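Local atomic coordinates of Thiol:disulfide interchange protein dsbC (Haemophilus influenzae, PDB entry 1T3B), a protein that probably forms and rearranges disulfide bonds in periplasmic proteins, working as a homodimeric thiol:disulfide isomerase of the thioredoxin family. Residues D95-Y100 with N130-Q135; M136-T141 with N156-V161; K87-V92 with T117-A122. All coordinates share one frame; numbering follows the deposited sequence.

Contact 1: residues D95-Y100 with N130-Q135; sequences DITCHY and NQTAKQ
Thr-132 on the first turn of helix 131-141 meets Ile-96 and Thr-97 of the loop before the redox-active Cys-98. The methyl CG2 of Thr-132 does most of the touching. It meets Thr-97 CG2 at 3.8 Å, and these two threonine side chains point at each other, tip to tip. Ile-96 runs alongside Thr-132, pointing the other way. Its CG1 lies 4.0 Å from Thr-132 CG2. Its CD1 reaches the backbone O of Thr-132, 3.8 Å away, and OE1 of Gln-135.

Asp-95 holds Thr-97 through one oxygen. The backbone N of Thr-97 donates to Asp-95 OD1 at 2.9 Å on its anti side, nearly straight (171°), which makes an Asx turn. Thr-97 OG1 bonds the same oxygen at 2.8 Å from above the carboxylate plane. With OG1 between its backbone N and carbonyl carbon (chi1 58°), Thr-97 turns the hydroxyl to the carboxylate and CG2 to the helix. The other oxygen, OD2, accepts from Arg-125 N. Cys-98, disulfide-bonded to Cys-101, is the N-cap of helix 99-105, as in the thioredoxin CxxC motif. No hydrogen bond joins the two segments, so van der Waals packing, largely of aliphatic carbons, links them, while the polar bonds shape the active-site loop.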
ATOM      1  N   ASP A  95       0.948  26.347 -13.065  1.00 69.15           N
ATOM      2  CA  ASP A  95       1.648  27.245 -12.158  1.00 69.68           C
ATOM      3  C   ASP A  95       2.065  28.452 -12.995  1.00 68.78           C
ATOM      4  O   ASP A  95       2.408  28.310 -14.162  1.00 69.35           O
ATOM      5  CB  ASP A  95       2.874  26.552 -11.562  1.00 71.59           C
ATOM      6  CG  ASP A  95       3.486  27.336 -10.420  1.00 75.28           C
ATOM      7  OD1 ASP A  95       3.785  28.537 -10.622  1.00 77.15           O
ATOM      8  OD2 ASP A  95       3.665  26.756  -9.325  1.00 74.51           O
ATOM      9  N   ILE A  96       2.046  29.636 -12.403  1.00 68.18           N
ATOM     10  CA  ILE A  96       2.359  30.848 -13.145  1.00 68.43           C
ATOM     11  C   ILE A  96       3.828  31.110 -13.377  1.00 70.21           C
ATOM     12  O   ILE A  96       4.198  31.956 -14.192  1.00 72.58           O
ATOM     13  CB  ILE A  96       1.728  32.078 -12.467  1.00 67.63           C
ATOM     14  CG1 ILE A  96       2.138  32.134 -11.000  1.00 67.49           C
ATOM     15  CG2 ILE A  96       0.228  32.005 -12.577  1.00 63.73           C
ATOM     16  CD1 ILE A  96       1.595  33.307 -10.273  1.00 66.13           C
ATOM     17  N   THR A  97       4.668  30.377 -12.672  1.00 70.06           N
ATOM     18  CA  THR A  97       6.099  30.556 -12.813  1.00 71.84           C
ATOM     19  C   THR A  97       6.699  29.361 -13.546  1.00 72.49           C
ATOM     20  O   THR A  97       7.847  29.000 -13.306  1.00 71.97           O
ATOM     21  CB  THR A  97       6.755  30.656 -11.431  1.00 75.07           C
ATOM     22  OG1 THR A  97       6.449  29.470 -10.673  1.00 75.12           O
ATOM     23  CG2 THR A  97       6.255  31.893 -10.690  1.00 73.29           C
ATOM     24  N   CYS A  98       5.926  28.749 -14.439  1.00 71.53           N
ATOM     25  CA  CYS A  98       6.394  27.573 -15.158  1.00 71.50           C
ATOM     26  C   CYS A  98       6.405  27.770 -16.677  1.00 71.60           C
ATOM     27  O   CYS A  98       5.362  27.946 -17.305  1.00 71.28           O
ATOM     28  CB  CYS A  98       5.538  26.368 -14.727  1.00 70.78           C
ATOM     29  SG  CYS A  98       5.037  25.157 -15.990  1.00 77.53           S
ATOM     30  N   HIS A  99       7.604  27.743 -17.256  1.00 70.08           N
ATOM     31  CA  HIS A  99       7.804  27.935 -18.695  1.00 69.85           C
ATOM     32  C   HIS A  99       6.875  27.169 -19.623  1.00 69.17           C
ATOM     33  O   HIS A  99       6.364  27.729 -20.599  1.00 69.39           O
ATOM     34  CB  HIS A  99       9.249  27.609 -19.076  1.00 70.72           C
ATOM     35  CG  HIS A  99       9.523  27.686 -20.551  1.00 73.80           C
ATOM     36  ND1 HIS A  99       9.891  26.585 -21.297  1.00 73.40           N
ATOM     37  CD2 HIS A  99       9.484  28.729 -21.416  1.00 74.97           C
ATOM     38  CE1 HIS A  99      10.068  26.946 -22.556  1.00 73.14           C
ATOM     39  NE2 HIS A  99       9.828  28.240 -22.656  1.00 75.73           N
ATOM     40  N   TYR A 100       6.665  25.891 -19.335  1.00 67.59           N
ATOM     41  CA  TYR A 100       5.812  25.058 -20.169  1.00 67.08           C
ATOM     42  C   TYR A 100       4.333  25.307 -19.936  1.00 68.02           C
ATOM     43  O   TYR A 100       3.518  25.113 -20.834  1.00 68.12           O
ATOM     44  CB  TYR A 100       6.163  23.576 -19.967  1.00 68.06           C
ATOM     45  CG  TYR A 100       7.384  23.138 -20.759  1.00 68.66           C
ATOM     46  CD1 TYR A 100       7.330  23.021 -22.146  1.00 69.44           C
ATOM     47  CD2 TYR A 100       8.602  22.876 -20.127  1.00 68.49           C
ATOM     48  CE1 TYR A 100       8.454  22.657 -22.884  1.00 69.38           C
ATOM     49  CE2 TYR A 100       9.731  22.516 -20.859  1.00 68.26           C
ATOM     50  CZ  TYR A 100       9.647  22.410 -22.235  1.00 68.70           C
ATOM     51  OH  TYR A 100      10.755  22.064 -22.960  1.00 67.83           O
ATOM     52  N   ASN A 130       4.245  31.787  -0.293  1.00 88.65           N
ATOM     53  CA  ASN A 130       5.067  32.768  -0.985  1.00 87.68           C
ATOM     54  C   ASN A 130       4.258  33.682  -1.880  1.00 87.62           C
ATOM     55  O   ASN A 130       3.128  33.367  -2.245  1.00 86.71           O
ATOM     56  CB  ASN A 130       6.177  32.085  -1.788  1.00 88.88           C
ATOM     57  CG  ASN A 130       5.651  31.099  -2.807  1.00 89.81           C
ATOM     58  OD1 ASN A 130       4.921  30.161  -2.478  1.00 88.94           O
ATOM     59  ND2 ASN A 130       6.039  31.301  -4.060  1.00 89.83           N
ATOM     60  N   GLN A 131       4.845  34.829  -2.209  1.00 86.34           N
ATOM     61  CA  GLN A 131       4.212  35.834  -3.042  1.00 84.62           C
ATOM     62  C   GLN A 131       3.469  35.179  -4.209  1.00 83.55           C
ATOM     63  O   GLN A 131       2.339  35.548  -4.544  1.00 82.36           O
ATOM     64  CB  GLN A 131       5.289  36.780  -3.559  1.00 86.22           C
ATOM     65  CG  GLN A 131       4.779  38.116  -4.079  1.00 89.45           C
ATOM     66  CD  GLN A 131       5.865  38.929  -4.783  1.00 91.54           C
ATOM     67  OE1 GLN A 131       6.379  38.532  -5.839  1.00 91.52           O
ATOM     68  NE2 GLN A 131       6.221  40.068  -4.195  1.00 91.55           N
ATOM     69  N   THR A 132       4.119  34.188  -4.809  1.00 81.13           N
ATOM     70  CA  THR A 132       3.585  33.441  -5.942  1.00 78.89           C
ATOM     71  C   THR A 132       2.302  32.653  -5.668  1.00 78.21           C
ATOM     72  O   THR A 132       1.403  32.598  -6.503  1.00 77.77           O
ATOM     73  CB  THR A 132       4.651  32.484  -6.454  1.00 78.90           C
ATOM     74  OG1 THR A 132       5.753  33.246  -6.958  1.00 79.60           O
ATOM     75  CG2 THR A 132       4.096  31.580  -7.542  1.00 77.96           C
ATOM     76  N   ALA A 133       2.220  32.027  -4.507  1.00 77.02           N
ATOM     77  CA  ALA A 133       1.030  31.268  -4.169  1.00 76.83           C
ATOM     78  C   ALA A 133      -0.100  32.234  -3.840  1.00 77.39           C
ATOM     79  O   ALA A 133      -1.283  31.915  -3.989  1.00 77.97           O
ATOM     80  CB  ALA A 133       1.311  30.378  -2.983  1.00 76.61           C
ATOM     81  N   LYS A 134       0.279  33.424  -3.397  1.00 79.21           N
ATOM     82  CA  LYS A 134      -0.691  34.445  -3.019  1.00 79.80           C
ATOM     83  C   LYS A 134      -1.253  35.144  -4.253  1.00 78.34           C
ATOM     84  O   LYS A 134      -2.405  35.586  -4.267  1.00 77.46           O
ATOM     85  CB  LYS A 134      -0.019  35.475  -2.107  1.00 82.58           C
ATOM     86  CG  LYS A 134       0.864  34.874  -1.011  1.00 86.94           C
ATOM     87  CD  LYS A 134       0.157  34.735   0.319  1.00 89.17           C
ATOM     88  N   GLN A 135      -0.426  35.257  -5.287  1.00 76.32           N
ATOM     89  CA  GLN A 135      -0.854  35.902  -6.521  1.00 74.56           C
ATOM     90  C   GLN A 135      -1.863  35.031  -7.249  1.00 73.59           C
ATOM     91  O   GLN A 135      -2.814  35.527  -7.849  1.00 74.54           O
ATOM     92  CB  GLN A 135       0.347  36.155  -7.421  1.00 74.30           C
ATOM     93  CG  GLN A 135       1.448  36.908  -6.730  1.00 75.08           C
ATOM     94  CD  GLN A 135       2.645  37.084  -7.611  1.00 75.58           C
ATOM     95  OE1 GLN A 135       3.180  36.118  -8.136  1.00 77.09           O
ATOM     96  NE2 GLN A 135       3.075  38.323  -7.783  1.00 77.36           N
TER

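Contact 2: residues M136-T141 with N156-V161; sequences MEAIWT and NLPKEV
The backbones come nearest at Ala-138 and Val-161, whose CA atoms are 5.4 Å apart, where the irregular segment 156-161 passes helix 131-141. Ala-138 points its methyl at this segment and is the central residue on the helix side. Its CB meets CG of the Pro-158 ring at 4.0 Å. The same CB has Glu-160 OE1 at 3.6 Å, a van der Waals contact without a hydrogen bond. With CG between the backbone N and carbonyl carbon (chi1 47°) and a bend at chi2, the carboxylate of Glu-160 comes to the methyl. Its OE2 has a long, weak ion pair with Lys-162. Val-161 adds its CA, 4.4 Å from Ala-138 CB.

The contact lies in the helical part of the thioredoxin-like domain. Segment 156-161 belongs to the connection between helices 145-153 and 166-177, and it packs along one side of helix 131-141. Ile-139 meets the neighbouring ring carbon, with CG1 4.3 Å from Pro-158 CD. It also packs on Ala-148, Leu-149 and Ala-152 of helix 145-153. Glu-137 serves a different neighbour, since its OE2 accepts from Ile-166 N at the start of helix 166-177.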
ATOM      1  N   MET A 136      -1.659  33.724  -7.187  1.00 70.12           N
ATOM      2  CA  MET A 136      -2.564  32.808  -7.850  1.00 68.63           C
ATOM      3  C   MET A 136      -3.904  32.748  -7.163  1.00 68.88           C
ATOM      4  O   MET A 136      -4.918  32.496  -7.798  1.00 68.84           O
ATOM      5  CB  MET A 136      -1.946  31.418  -7.931  1.00 69.36           C
ATOM      6  CG  MET A 136      -0.909  31.317  -9.040  1.00 70.50           C
ATOM      7  SD  MET A 136      -0.195  29.708  -9.231  1.00 74.86           S
ATOM      8  CE  MET A 136       1.269  29.954  -8.332  1.00 72.87           C
ATOM      9  N   GLU A 137      -3.920  32.973  -5.858  1.00 67.66           N
ATOM     10  CA  GLU A 137      -5.184  32.964  -5.140  1.00 68.36           C
ATOM     11  C   GLU A 137      -5.948  34.166  -5.675  1.00 67.35           C
ATOM     12  O   GLU A 137      -7.123  34.081  -6.021  1.00 66.14           O
ATOM     13  CB  GLU A 137      -4.947  33.117  -3.643  1.00 69.25           C
ATOM     14  CG  GLU A 137      -5.547  32.012  -2.814  1.00 74.66           C
ATOM     15  CD  GLU A 137      -7.053  32.011  -2.843  1.00 77.26           C
ATOM     16  OE1 GLU A 137      -7.634  33.096  -2.666  1.00 79.83           O
ATOM     17  OE2 GLU A 137      -7.661  30.933  -3.021  1.00 77.61           O
ATOM     18  N   ALA A 138      -5.246  35.286  -5.762  1.00 66.60           N
ATOM     19  CA  ALA A 138      -5.835  36.506  -6.261  1.00 67.45           C
ATOM     20  C   ALA A 138      -6.403  36.243  -7.641  1.00 67.45           C
ATOM     21  O   ALA A 138      -7.562  36.546  -7.908  1.00 71.63           O
ATOM     22  CB  ALA A 138      -4.791  37.597  -6.328  1.00 64.57           C
ATOM     23  N   ILE A 139      -5.591  35.666  -8.516  1.00 64.48           N
ATOM     24  CA  ILE A 139      -6.022  35.393  -9.878  1.00 61.90           C
ATOM     25  C   ILE A 139      -7.230  34.485  -9.989  1.00 61.39           C
ATOM     26  O   ILE A 139      -8.137  34.763 -10.756  1.00 62.03           O
ATOM     27  CB  ILE A 139      -4.890  34.755 -10.712  1.00 61.47           C
ATOM     28  CG1 ILE A 139      -3.726  35.725 -10.847  1.00 59.96           C
ATOM     29  CG2 ILE A 139      -5.401  34.386 -12.083  1.00 58.95           C
ATOM     30  CD1 ILE A 139      -2.500  35.105 -11.478  1.00 62.02           C
ATOM     31  N   TRP A 140      -7.236  33.401  -9.225  1.00 60.62           N
ATOM     32  CA  TRP A 140      -8.317  32.427  -9.281  1.00 60.27           C
ATOM     33  C   TRP A 140      -9.646  32.873  -8.693  1.00 63.36           C
ATOM     34  O   TRP A 140     -10.692  32.295  -9.005  1.00 62.41           O
ATOM     35  CB  TRP A 140      -7.861  31.125  -8.613  1.00 55.52           C
ATOM     36  CG  TRP A 140      -7.554  30.037  -9.591  1.00 52.90           C
ATOM     37  CD1 TRP A 140      -8.392  29.029  -9.996  1.00 52.56           C
ATOM     38  CD2 TRP A 140      -6.362  29.901 -10.363  1.00 48.38           C
ATOM     39  NE1 TRP A 140      -7.792  28.283 -10.981  1.00 50.62           N
ATOM     40  CE2 TRP A 140      -6.546  28.799 -11.225  1.00 48.47           C
ATOM     41  CE3 TRP A 140      -5.161  30.608 -10.415  1.00 45.36           C
ATOM     42  CZ2 TRP A 140      -5.570  28.391 -12.126  1.00 47.77           C
ATOM     43  CZ3 TRP A 140      -4.197  30.210 -11.299  1.00 43.65           C
ATOM     44  CH2 TRP A 140      -4.404  29.111 -12.149  1.00 46.62           C
ATOM     45  N   THR A 141      -9.601  33.902  -7.845  1.00 64.16           N
ATOM     46  CA  THR A 141     -10.797  34.436  -7.187  1.00 65.05           C
ATOM     47  C   THR A 141     -11.177  35.837  -7.661  1.00 66.98           C
ATOM     48  O   THR A 141     -12.143  36.425  -7.169  1.00 69.45           O
ATOM     49  CB  THR A 141     -10.610  34.497  -5.662  1.00 63.24           C
ATOM     50  OG1 THR A 141      -9.452  35.282  -5.362  1.00 64.01           O
ATOM     51  CG2 THR A 141     -10.444  33.103  -5.083  1.00 61.86           C
ATOM     52  N   ASN A 156       2.098  40.647 -16.026  1.00 65.62           N
ATOM     53  CA  ASN A 156       1.444  41.572 -15.105  1.00 64.39           C
ATOM     54  C   ASN A 156       0.837  40.858 -13.907  1.00 65.20           C
ATOM     55  O   ASN A 156      -0.332  40.501 -13.933  1.00 65.37           O
ATOM     56  CB  ASN A 156       0.329  42.335 -15.815  1.00 61.60           C
ATOM     57  CG  ASN A 156       0.801  43.036 -17.071  1.00 61.99           C
ATOM     58  OD1 ASN A 156       1.895  43.590 -17.109  1.00 62.76           O
ATOM     59  ND2 ASN A 156      -0.039  43.039 -18.103  1.00 60.01           N
ATOM     60  N   LEU A 157       1.612  40.645 -12.854  1.00 65.71           N
ATOM     61  CA  LEU A 157       1.064  39.975 -11.686  1.00 66.54           C
ATOM     62  C   LEU A 157       0.256  40.957 -10.861  1.00 68.36           C
ATOM     63  O   LEU A 157       0.480  42.156 -10.935  1.00 69.66           O
ATOM     64  CB  LEU A 157       2.183  39.381 -10.842  1.00 65.40           C
ATOM     65  CG  LEU A 157       2.817  38.175 -11.529  1.00 66.57           C
ATOM     66  CD1 LEU A 157       4.035  37.724 -10.751  1.00 68.53           C
ATOM     67  CD2 LEU A 157       1.804  37.047 -11.610  1.00 63.92           C
ATOM     68  N   PRO A 158      -0.722  40.469 -10.086  1.00 70.00           N
ATOM     69  CA  PRO A 158      -1.529  41.370  -9.263  1.00 70.81           C
ATOM     70  C   PRO A 158      -0.691  41.987  -8.158  1.00 73.92           C
ATOM     71  O   PRO A 158       0.110  41.295  -7.527  1.00 75.39           O
ATOM     72  CB  PRO A 158      -2.632  40.458  -8.726  1.00 69.84           C
ATOM     73  CG  PRO A 158      -2.009  39.112  -8.745  1.00 69.16           C
ATOM     74  CD  PRO A 158      -1.279  39.109 -10.055  1.00 69.38           C
ATOM     75  N   LYS A 159      -0.866  43.286  -7.938  1.00 76.49           N
ATOM     76  CA  LYS A 159      -0.125  43.996  -6.909  1.00 79.09           C
ATOM     77  C   LYS A 159      -0.589  43.536  -5.536  1.00 81.28           C
ATOM     78  O   LYS A 159       0.216  43.112  -4.709  1.00 80.73           O
ATOM     79  CB  LYS A 159      -0.332  45.498  -7.054  1.00 79.39           C
ATOM     80  N   GLU A 160      -1.890  43.624  -5.286  1.00 83.90           N
ATOM     81  CA  GLU A 160      -2.414  43.191  -4.000  1.00 85.79           C
ATOM     82  C   GLU A 160      -2.275  41.675  -3.956  1.00 84.82           C
ATOM     83  O   GLU A 160      -1.575  41.108  -4.792  1.00 87.67           O
ATOM     84  CB  GLU A 160      -3.871  43.643  -3.843  1.00 89.78           C
ATOM     85  CG  GLU A 160      -4.768  43.374  -5.034  1.00 96.72           C
ATOM     86  CD  GLU A 160      -5.119  41.904  -5.199  1.00101.51           C
ATOM     87  OE1 GLU A 160      -4.207  41.097  -5.480  1.00103.25           O
ATOM     88  OE2 GLU A 160      -6.314  41.553  -5.050  1.00103.60           O
ATOM     89  N   VAL A 161      -2.928  41.003  -3.015  1.00 82.18           N
ATOM     90  CA  VAL A 161      -2.785  39.558  -2.953  1.00 79.92           C
ATOM     91  C   VAL A 161      -3.628  38.968  -1.852  1.00 79.75           C
ATOM     92  O   VAL A 161      -3.851  39.610  -0.830  1.00 79.88           O
ATOM     93  CB  VAL A 161      -1.304  39.170  -2.721  1.00 80.55           C
ATOM     94  CG1 VAL A 161      -1.173  38.236  -1.528  1.00 78.98           C
ATOM     95  CG2 VAL A 161      -0.738  38.532  -3.966  1.00 79.99           C
TER

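Contact 3: residues K87-V92 with T117-A122; sequences KHVVTV and TVRYLA
Val-92 and Thr-91 pair with Tyr-120 and Arg-119 in the parallel ladder between strands 88-94 and 116-122, the central pair of the four-stranded mixed sheet of the thioredoxin fold. The backbone bonds alternate along it. Thr-117 N donates to His-88 O at 2.8 Å, Arg-119 N to Val-90 O, Val-92 N to Arg-119 O, and Leu-121 N to Val-92 O; the bond from Val-90 N to Thr-117 O is weak.

On the face of Val-90 and Val-118, Val-92 CG2 touches Val-118 CG1 at 4.0 Å. Val-92 and Tyr-120 lie side by side, with CB of the valine 3.9 Å from CD1 of the ring. Helix 108-113 packs on Val-118 and Tyr-120 through Leu-108. The ring of Tyr-81 meets that of Tyr-120, nearly at right angles.

On the other face, NH2 and NE of Arg-119 both donate to Thr-91 OG1, in the guanidinium plane, at 3.1 and 3.3 Å. Val-89 CG1 lies over one guanidinium face. Thr-91 places CG2 anti to its backbone N (OG1 at chi1 -54°), turning OG1 to Arg-119 and the methyl to Leu-121 CD1, 3.4 Å away. Leu-71 of helix 63-72 touches Thr-91 and Leu-121. Arg-119 NH2 also donates to Asn-72 OD1.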
ATOM      1  N   LYS A  87     -14.557  18.768 -28.614  1.00 89.45           N
ATOM      2  CA  LYS A  87     -14.515  17.351 -28.915  1.00 90.09           C
ATOM      3  C   LYS A  87     -13.794  16.762 -27.702  1.00 90.78           C
ATOM      4  O   LYS A  87     -13.830  15.554 -27.458  1.00 91.47           O
ATOM      5  CB  LYS A  87     -13.723  17.105 -30.197  1.00 87.99           C
ATOM      6  CG  LYS A  87     -14.437  17.647 -31.418  1.00 89.28           C
ATOM      7  CD  LYS A  87     -13.526  17.781 -32.631  1.00 89.47           C
ATOM      8  CE  LYS A  87     -14.189  18.684 -33.674  1.00 89.70           C
ATOM      9  NZ  LYS A  87     -14.609  19.988 -33.077  1.00 86.59           N
ATOM     10  N   HIS A  88     -13.151  17.645 -26.932  1.00 90.93           N
ATOM     11  CA  HIS A  88     -12.411  17.259 -25.728  1.00 89.39           C
ATOM     12  C   HIS A  88     -12.500  18.330 -24.636  1.00 88.42           C
ATOM     13  O   HIS A  88     -12.671  19.512 -24.925  1.00 88.99           O
ATOM     14  CB  HIS A  88     -10.951  17.004 -26.083  1.00 90.36           C
ATOM     15  CG  HIS A  88     -10.767  16.009 -27.183  1.00 91.20           C
ATOM     16  ND1 HIS A  88     -11.244  14.716 -27.106  1.00 90.21           N
ATOM     17  CD2 HIS A  88     -10.177  16.123 -28.398  1.00 91.04           C
ATOM     18  CE1 HIS A  88     -10.955  14.079 -28.228  1.00 90.24           C
ATOM     19  NE2 HIS A  88     -10.308  14.910 -29.028  1.00 90.66           N
ATOM     20  N   VAL A  89     -12.380  17.905 -23.383  1.00 86.34           N
ATOM     21  CA  VAL A  89     -12.466  18.810 -22.241  1.00 85.23           C
ATOM     22  C   VAL A  89     -11.440  18.385 -21.196  1.00 82.92           C
ATOM     23  O   VAL A  89     -11.757  17.613 -20.289  1.00 84.03           O
ATOM     24  CB  VAL A  89     -13.868  18.746 -21.592  1.00 85.30           C
ATOM     25  CG1 VAL A  89     -13.955  19.687 -20.406  1.00 85.56           C
ATOM     26  CG2 VAL A  89     -14.919  19.095 -22.612  1.00 86.20           C
ATOM     27  N   VAL A  90     -10.217  18.892 -21.307  1.00 80.63           N
ATOM     28  CA  VAL A  90      -9.172  18.524 -20.363  1.00 76.88           C
ATOM     29  C   VAL A  90      -8.872  19.574 -19.295  1.00 73.21           C
ATOM     30  O   VAL A  90      -8.844  20.762 -19.580  1.00 73.48           O
ATOM     31  CB  VAL A  90      -7.880  18.193 -21.117  1.00 76.18           C
ATOM     32  CG1 VAL A  90      -8.190  17.210 -22.226  1.00 76.44           C
ATOM     33  CG2 VAL A  90      -7.252  19.466 -21.683  1.00 75.64           C
ATOM     34  N   THR A  91      -8.660  19.115 -18.063  1.00 68.85           N
ATOM     35  CA  THR A  91      -8.327  19.985 -16.939  1.00 67.00           C
ATOM     36  C   THR A  91      -6.811  19.964 -16.741  1.00 65.43           C
ATOM     37  O   THR A  91      -6.208  18.904 -16.605  1.00 65.21           O
ATOM     38  CB  THR A  91      -8.982  19.516 -15.648  1.00 65.11           C
ATOM     39  OG1 THR A  91     -10.393  19.385 -15.841  1.00 64.55           O
ATOM     40  CG2 THR A  91      -8.735  20.528 -14.551  1.00 63.91           C
ATOM     41  N   VAL A  92      -6.207  21.144 -16.702  1.00 63.50           N
ATOM     42  CA  VAL A  92      -4.762  21.278 -16.569  1.00 60.96           C
ATOM     43  C   VAL A  92      -4.365  21.908 -15.253  1.00 61.04           C
ATOM     44  O   VAL A  92      -4.940  22.923 -14.866  1.00 61.26           O
ATOM     45  CB  VAL A  92      -4.218  22.164 -17.697  1.00 57.12           C
ATOM     46  CG1 VAL A  92      -2.745  22.400 -17.537  1.00 53.71           C
ATOM     47  CG2 VAL A  92      -4.524  21.540 -19.013  1.00 54.92           C
ATOM     48  N   THR A 117     -11.243  21.968 -25.007  1.00 75.21           N
ATOM     49  CA  THR A 117     -11.526  22.996 -24.013  1.00 75.05           C
ATOM     50  C   THR A 117     -10.532  22.866 -22.862  1.00 74.95           C
ATOM     51  O   THR A 117     -10.501  21.834 -22.183  1.00 77.35           O
ATOM     52  CB  THR A 117     -12.940  22.821 -23.438  1.00 75.54           C
ATOM     53  OG1 THR A 117     -13.902  23.276 -24.393  1.00 77.35           O
ATOM     54  CG2 THR A 117     -13.094  23.588 -22.141  1.00 75.10           C
ATOM     55  N   VAL A 118      -9.732  23.902 -22.630  1.00 73.42           N
ATOM     56  CA  VAL A 118      -8.750  23.863 -21.551  1.00 70.59           C
ATOM     57  C   VAL A 118      -9.319  24.482 -20.275  1.00 71.04           C
ATOM     58  O   VAL A 118      -9.790  25.606 -20.280  1.00 70.74           O
ATOM     59  CB  VAL A 118      -7.457  24.594 -21.965  1.00 69.20           C
ATOM     60  CG1 VAL A 118      -6.447  24.545 -20.839  1.00 68.47           C
ATOM     61  CG2 VAL A 118      -6.876  23.949 -23.213  1.00 69.42           C
ATOM     62  N   ARG A 119      -9.280  23.734 -19.179  1.00 70.83           N
ATOM     63  CA  ARG A 119      -9.802  24.207 -17.901  1.00 70.68           C
ATOM     64  C   ARG A 119      -8.687  24.199 -16.860  1.00 70.10           C
ATOM     65  O   ARG A 119      -8.169  23.146 -16.515  1.00 72.59           O
ATOM     66  CB  ARG A 119     -10.948  23.302 -17.445  1.00 72.43           C
ATOM     67  CG  ARG A 119     -11.822  22.795 -18.586  1.00 74.05           C
ATOM     68  CD  ARG A 119     -13.120  22.179 -18.082  1.00 74.83           C
ATOM     69  NE  ARG A 119     -12.877  21.144 -17.085  1.00 75.97           N
ATOM     70  CZ  ARG A 119     -13.825  20.427 -16.496  1.00 75.04           C
ATOM     71  NH1 ARG A 119     -15.100  20.627 -16.803  1.00 74.73           N
ATOM     72  NH2 ARG A 119     -13.495  19.507 -15.600  1.00 74.51           N
ATOM     73  N   TYR A 120      -8.320  25.368 -16.356  1.00 69.27           N
ATOM     74  CA  TYR A 120      -7.244  25.447 -15.386  1.00 68.59           C
ATOM     75  C   TYR A 120      -7.632  25.365 -13.927  1.00 68.41           C
ATOM     76  O   TYR A 120      -8.607  25.960 -13.476  1.00 68.65           O
ATOM     77  CB  TYR A 120      -6.428  26.735 -15.543  1.00 68.36           C
ATOM     78  CG  TYR A 120      -5.663  26.911 -16.829  1.00 65.78           C
ATOM     79  CD1 TYR A 120      -4.662  26.020 -17.218  1.00 66.77           C
ATOM     80  CD2 TYR A 120      -5.915  28.003 -17.641  1.00 65.62           C
ATOM     81  CE1 TYR A 120      -3.934  26.228 -18.394  1.00 65.30           C
ATOM     82  CE2 TYR A 120      -5.198  28.213 -18.804  1.00 66.40           C
ATOM     83  CZ  TYR A 120      -4.218  27.333 -19.175  1.00 65.45           C
ATOM     84  OH  TYR A 120      -3.557  27.580 -20.348  1.00 68.00           O
ATOM     85  N   LEU A 121      -6.802  24.625 -13.205  1.00 67.94           N
ATOM     86  CA  LEU A 121      -6.888  24.440 -11.775  1.00 66.57           C
ATOM     87  C   LEU A 121      -5.512  24.937 -11.365  1.00 65.24           C
ATOM     88  O   LEU A 121      -4.579  24.884 -12.156  1.00 64.67           O
ATOM     89  CB  LEU A 121      -7.043  22.964 -11.431  1.00 66.92           C
ATOM     90  CG  LEU A 121      -8.474  22.457 -11.516  1.00 68.54           C
ATOM     91  CD1 LEU A 121      -8.532  20.994 -11.238  1.00 67.54           C
ATOM     92  CD2 LEU A 121      -9.305  23.207 -10.500  1.00 69.64           C
ATOM     93  N   ALA A 122      -5.373  25.423 -10.144  1.00 63.60           N
ATOM     94  CA  ALA A 122      -4.083  25.925  -9.721  1.00 63.21           C
ATOM     95  C   ALA A 122      -3.237  24.855  -9.063  1.00 64.19           C
ATOM     96  O   ALA A 122      -3.740  23.937  -8.414  1.00 64.29           O
ATOM     97  CB  ALA A 122      -4.258  27.097  -8.763  1.00 60.70           C
TER

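How the contacts relate
Contact 3 is a buried contact in the central sheet of the domain. Contacts 1 and 2 are only partly buried and lie farther from the centre of the chain. Only contact 3 has hydrogen bonds between its segments; the other two rest on van der Waals packing, mostly of aliphatic groups. Contacts 1 and 2 share helix 131-141 and touch through Ile-96 CD1 and Met-136 CG, 3.4 Å apart. Contacts 1 and 3 adjoin in sequence without further touch: strand 88-94 leads to the active-site loop, and strand 116-122 precedes helix 131-141. Trp-140 of segment 136-141 connects contact 2 to contact 3, its indole packing on the backbone at Tyr-120 to Ala-122.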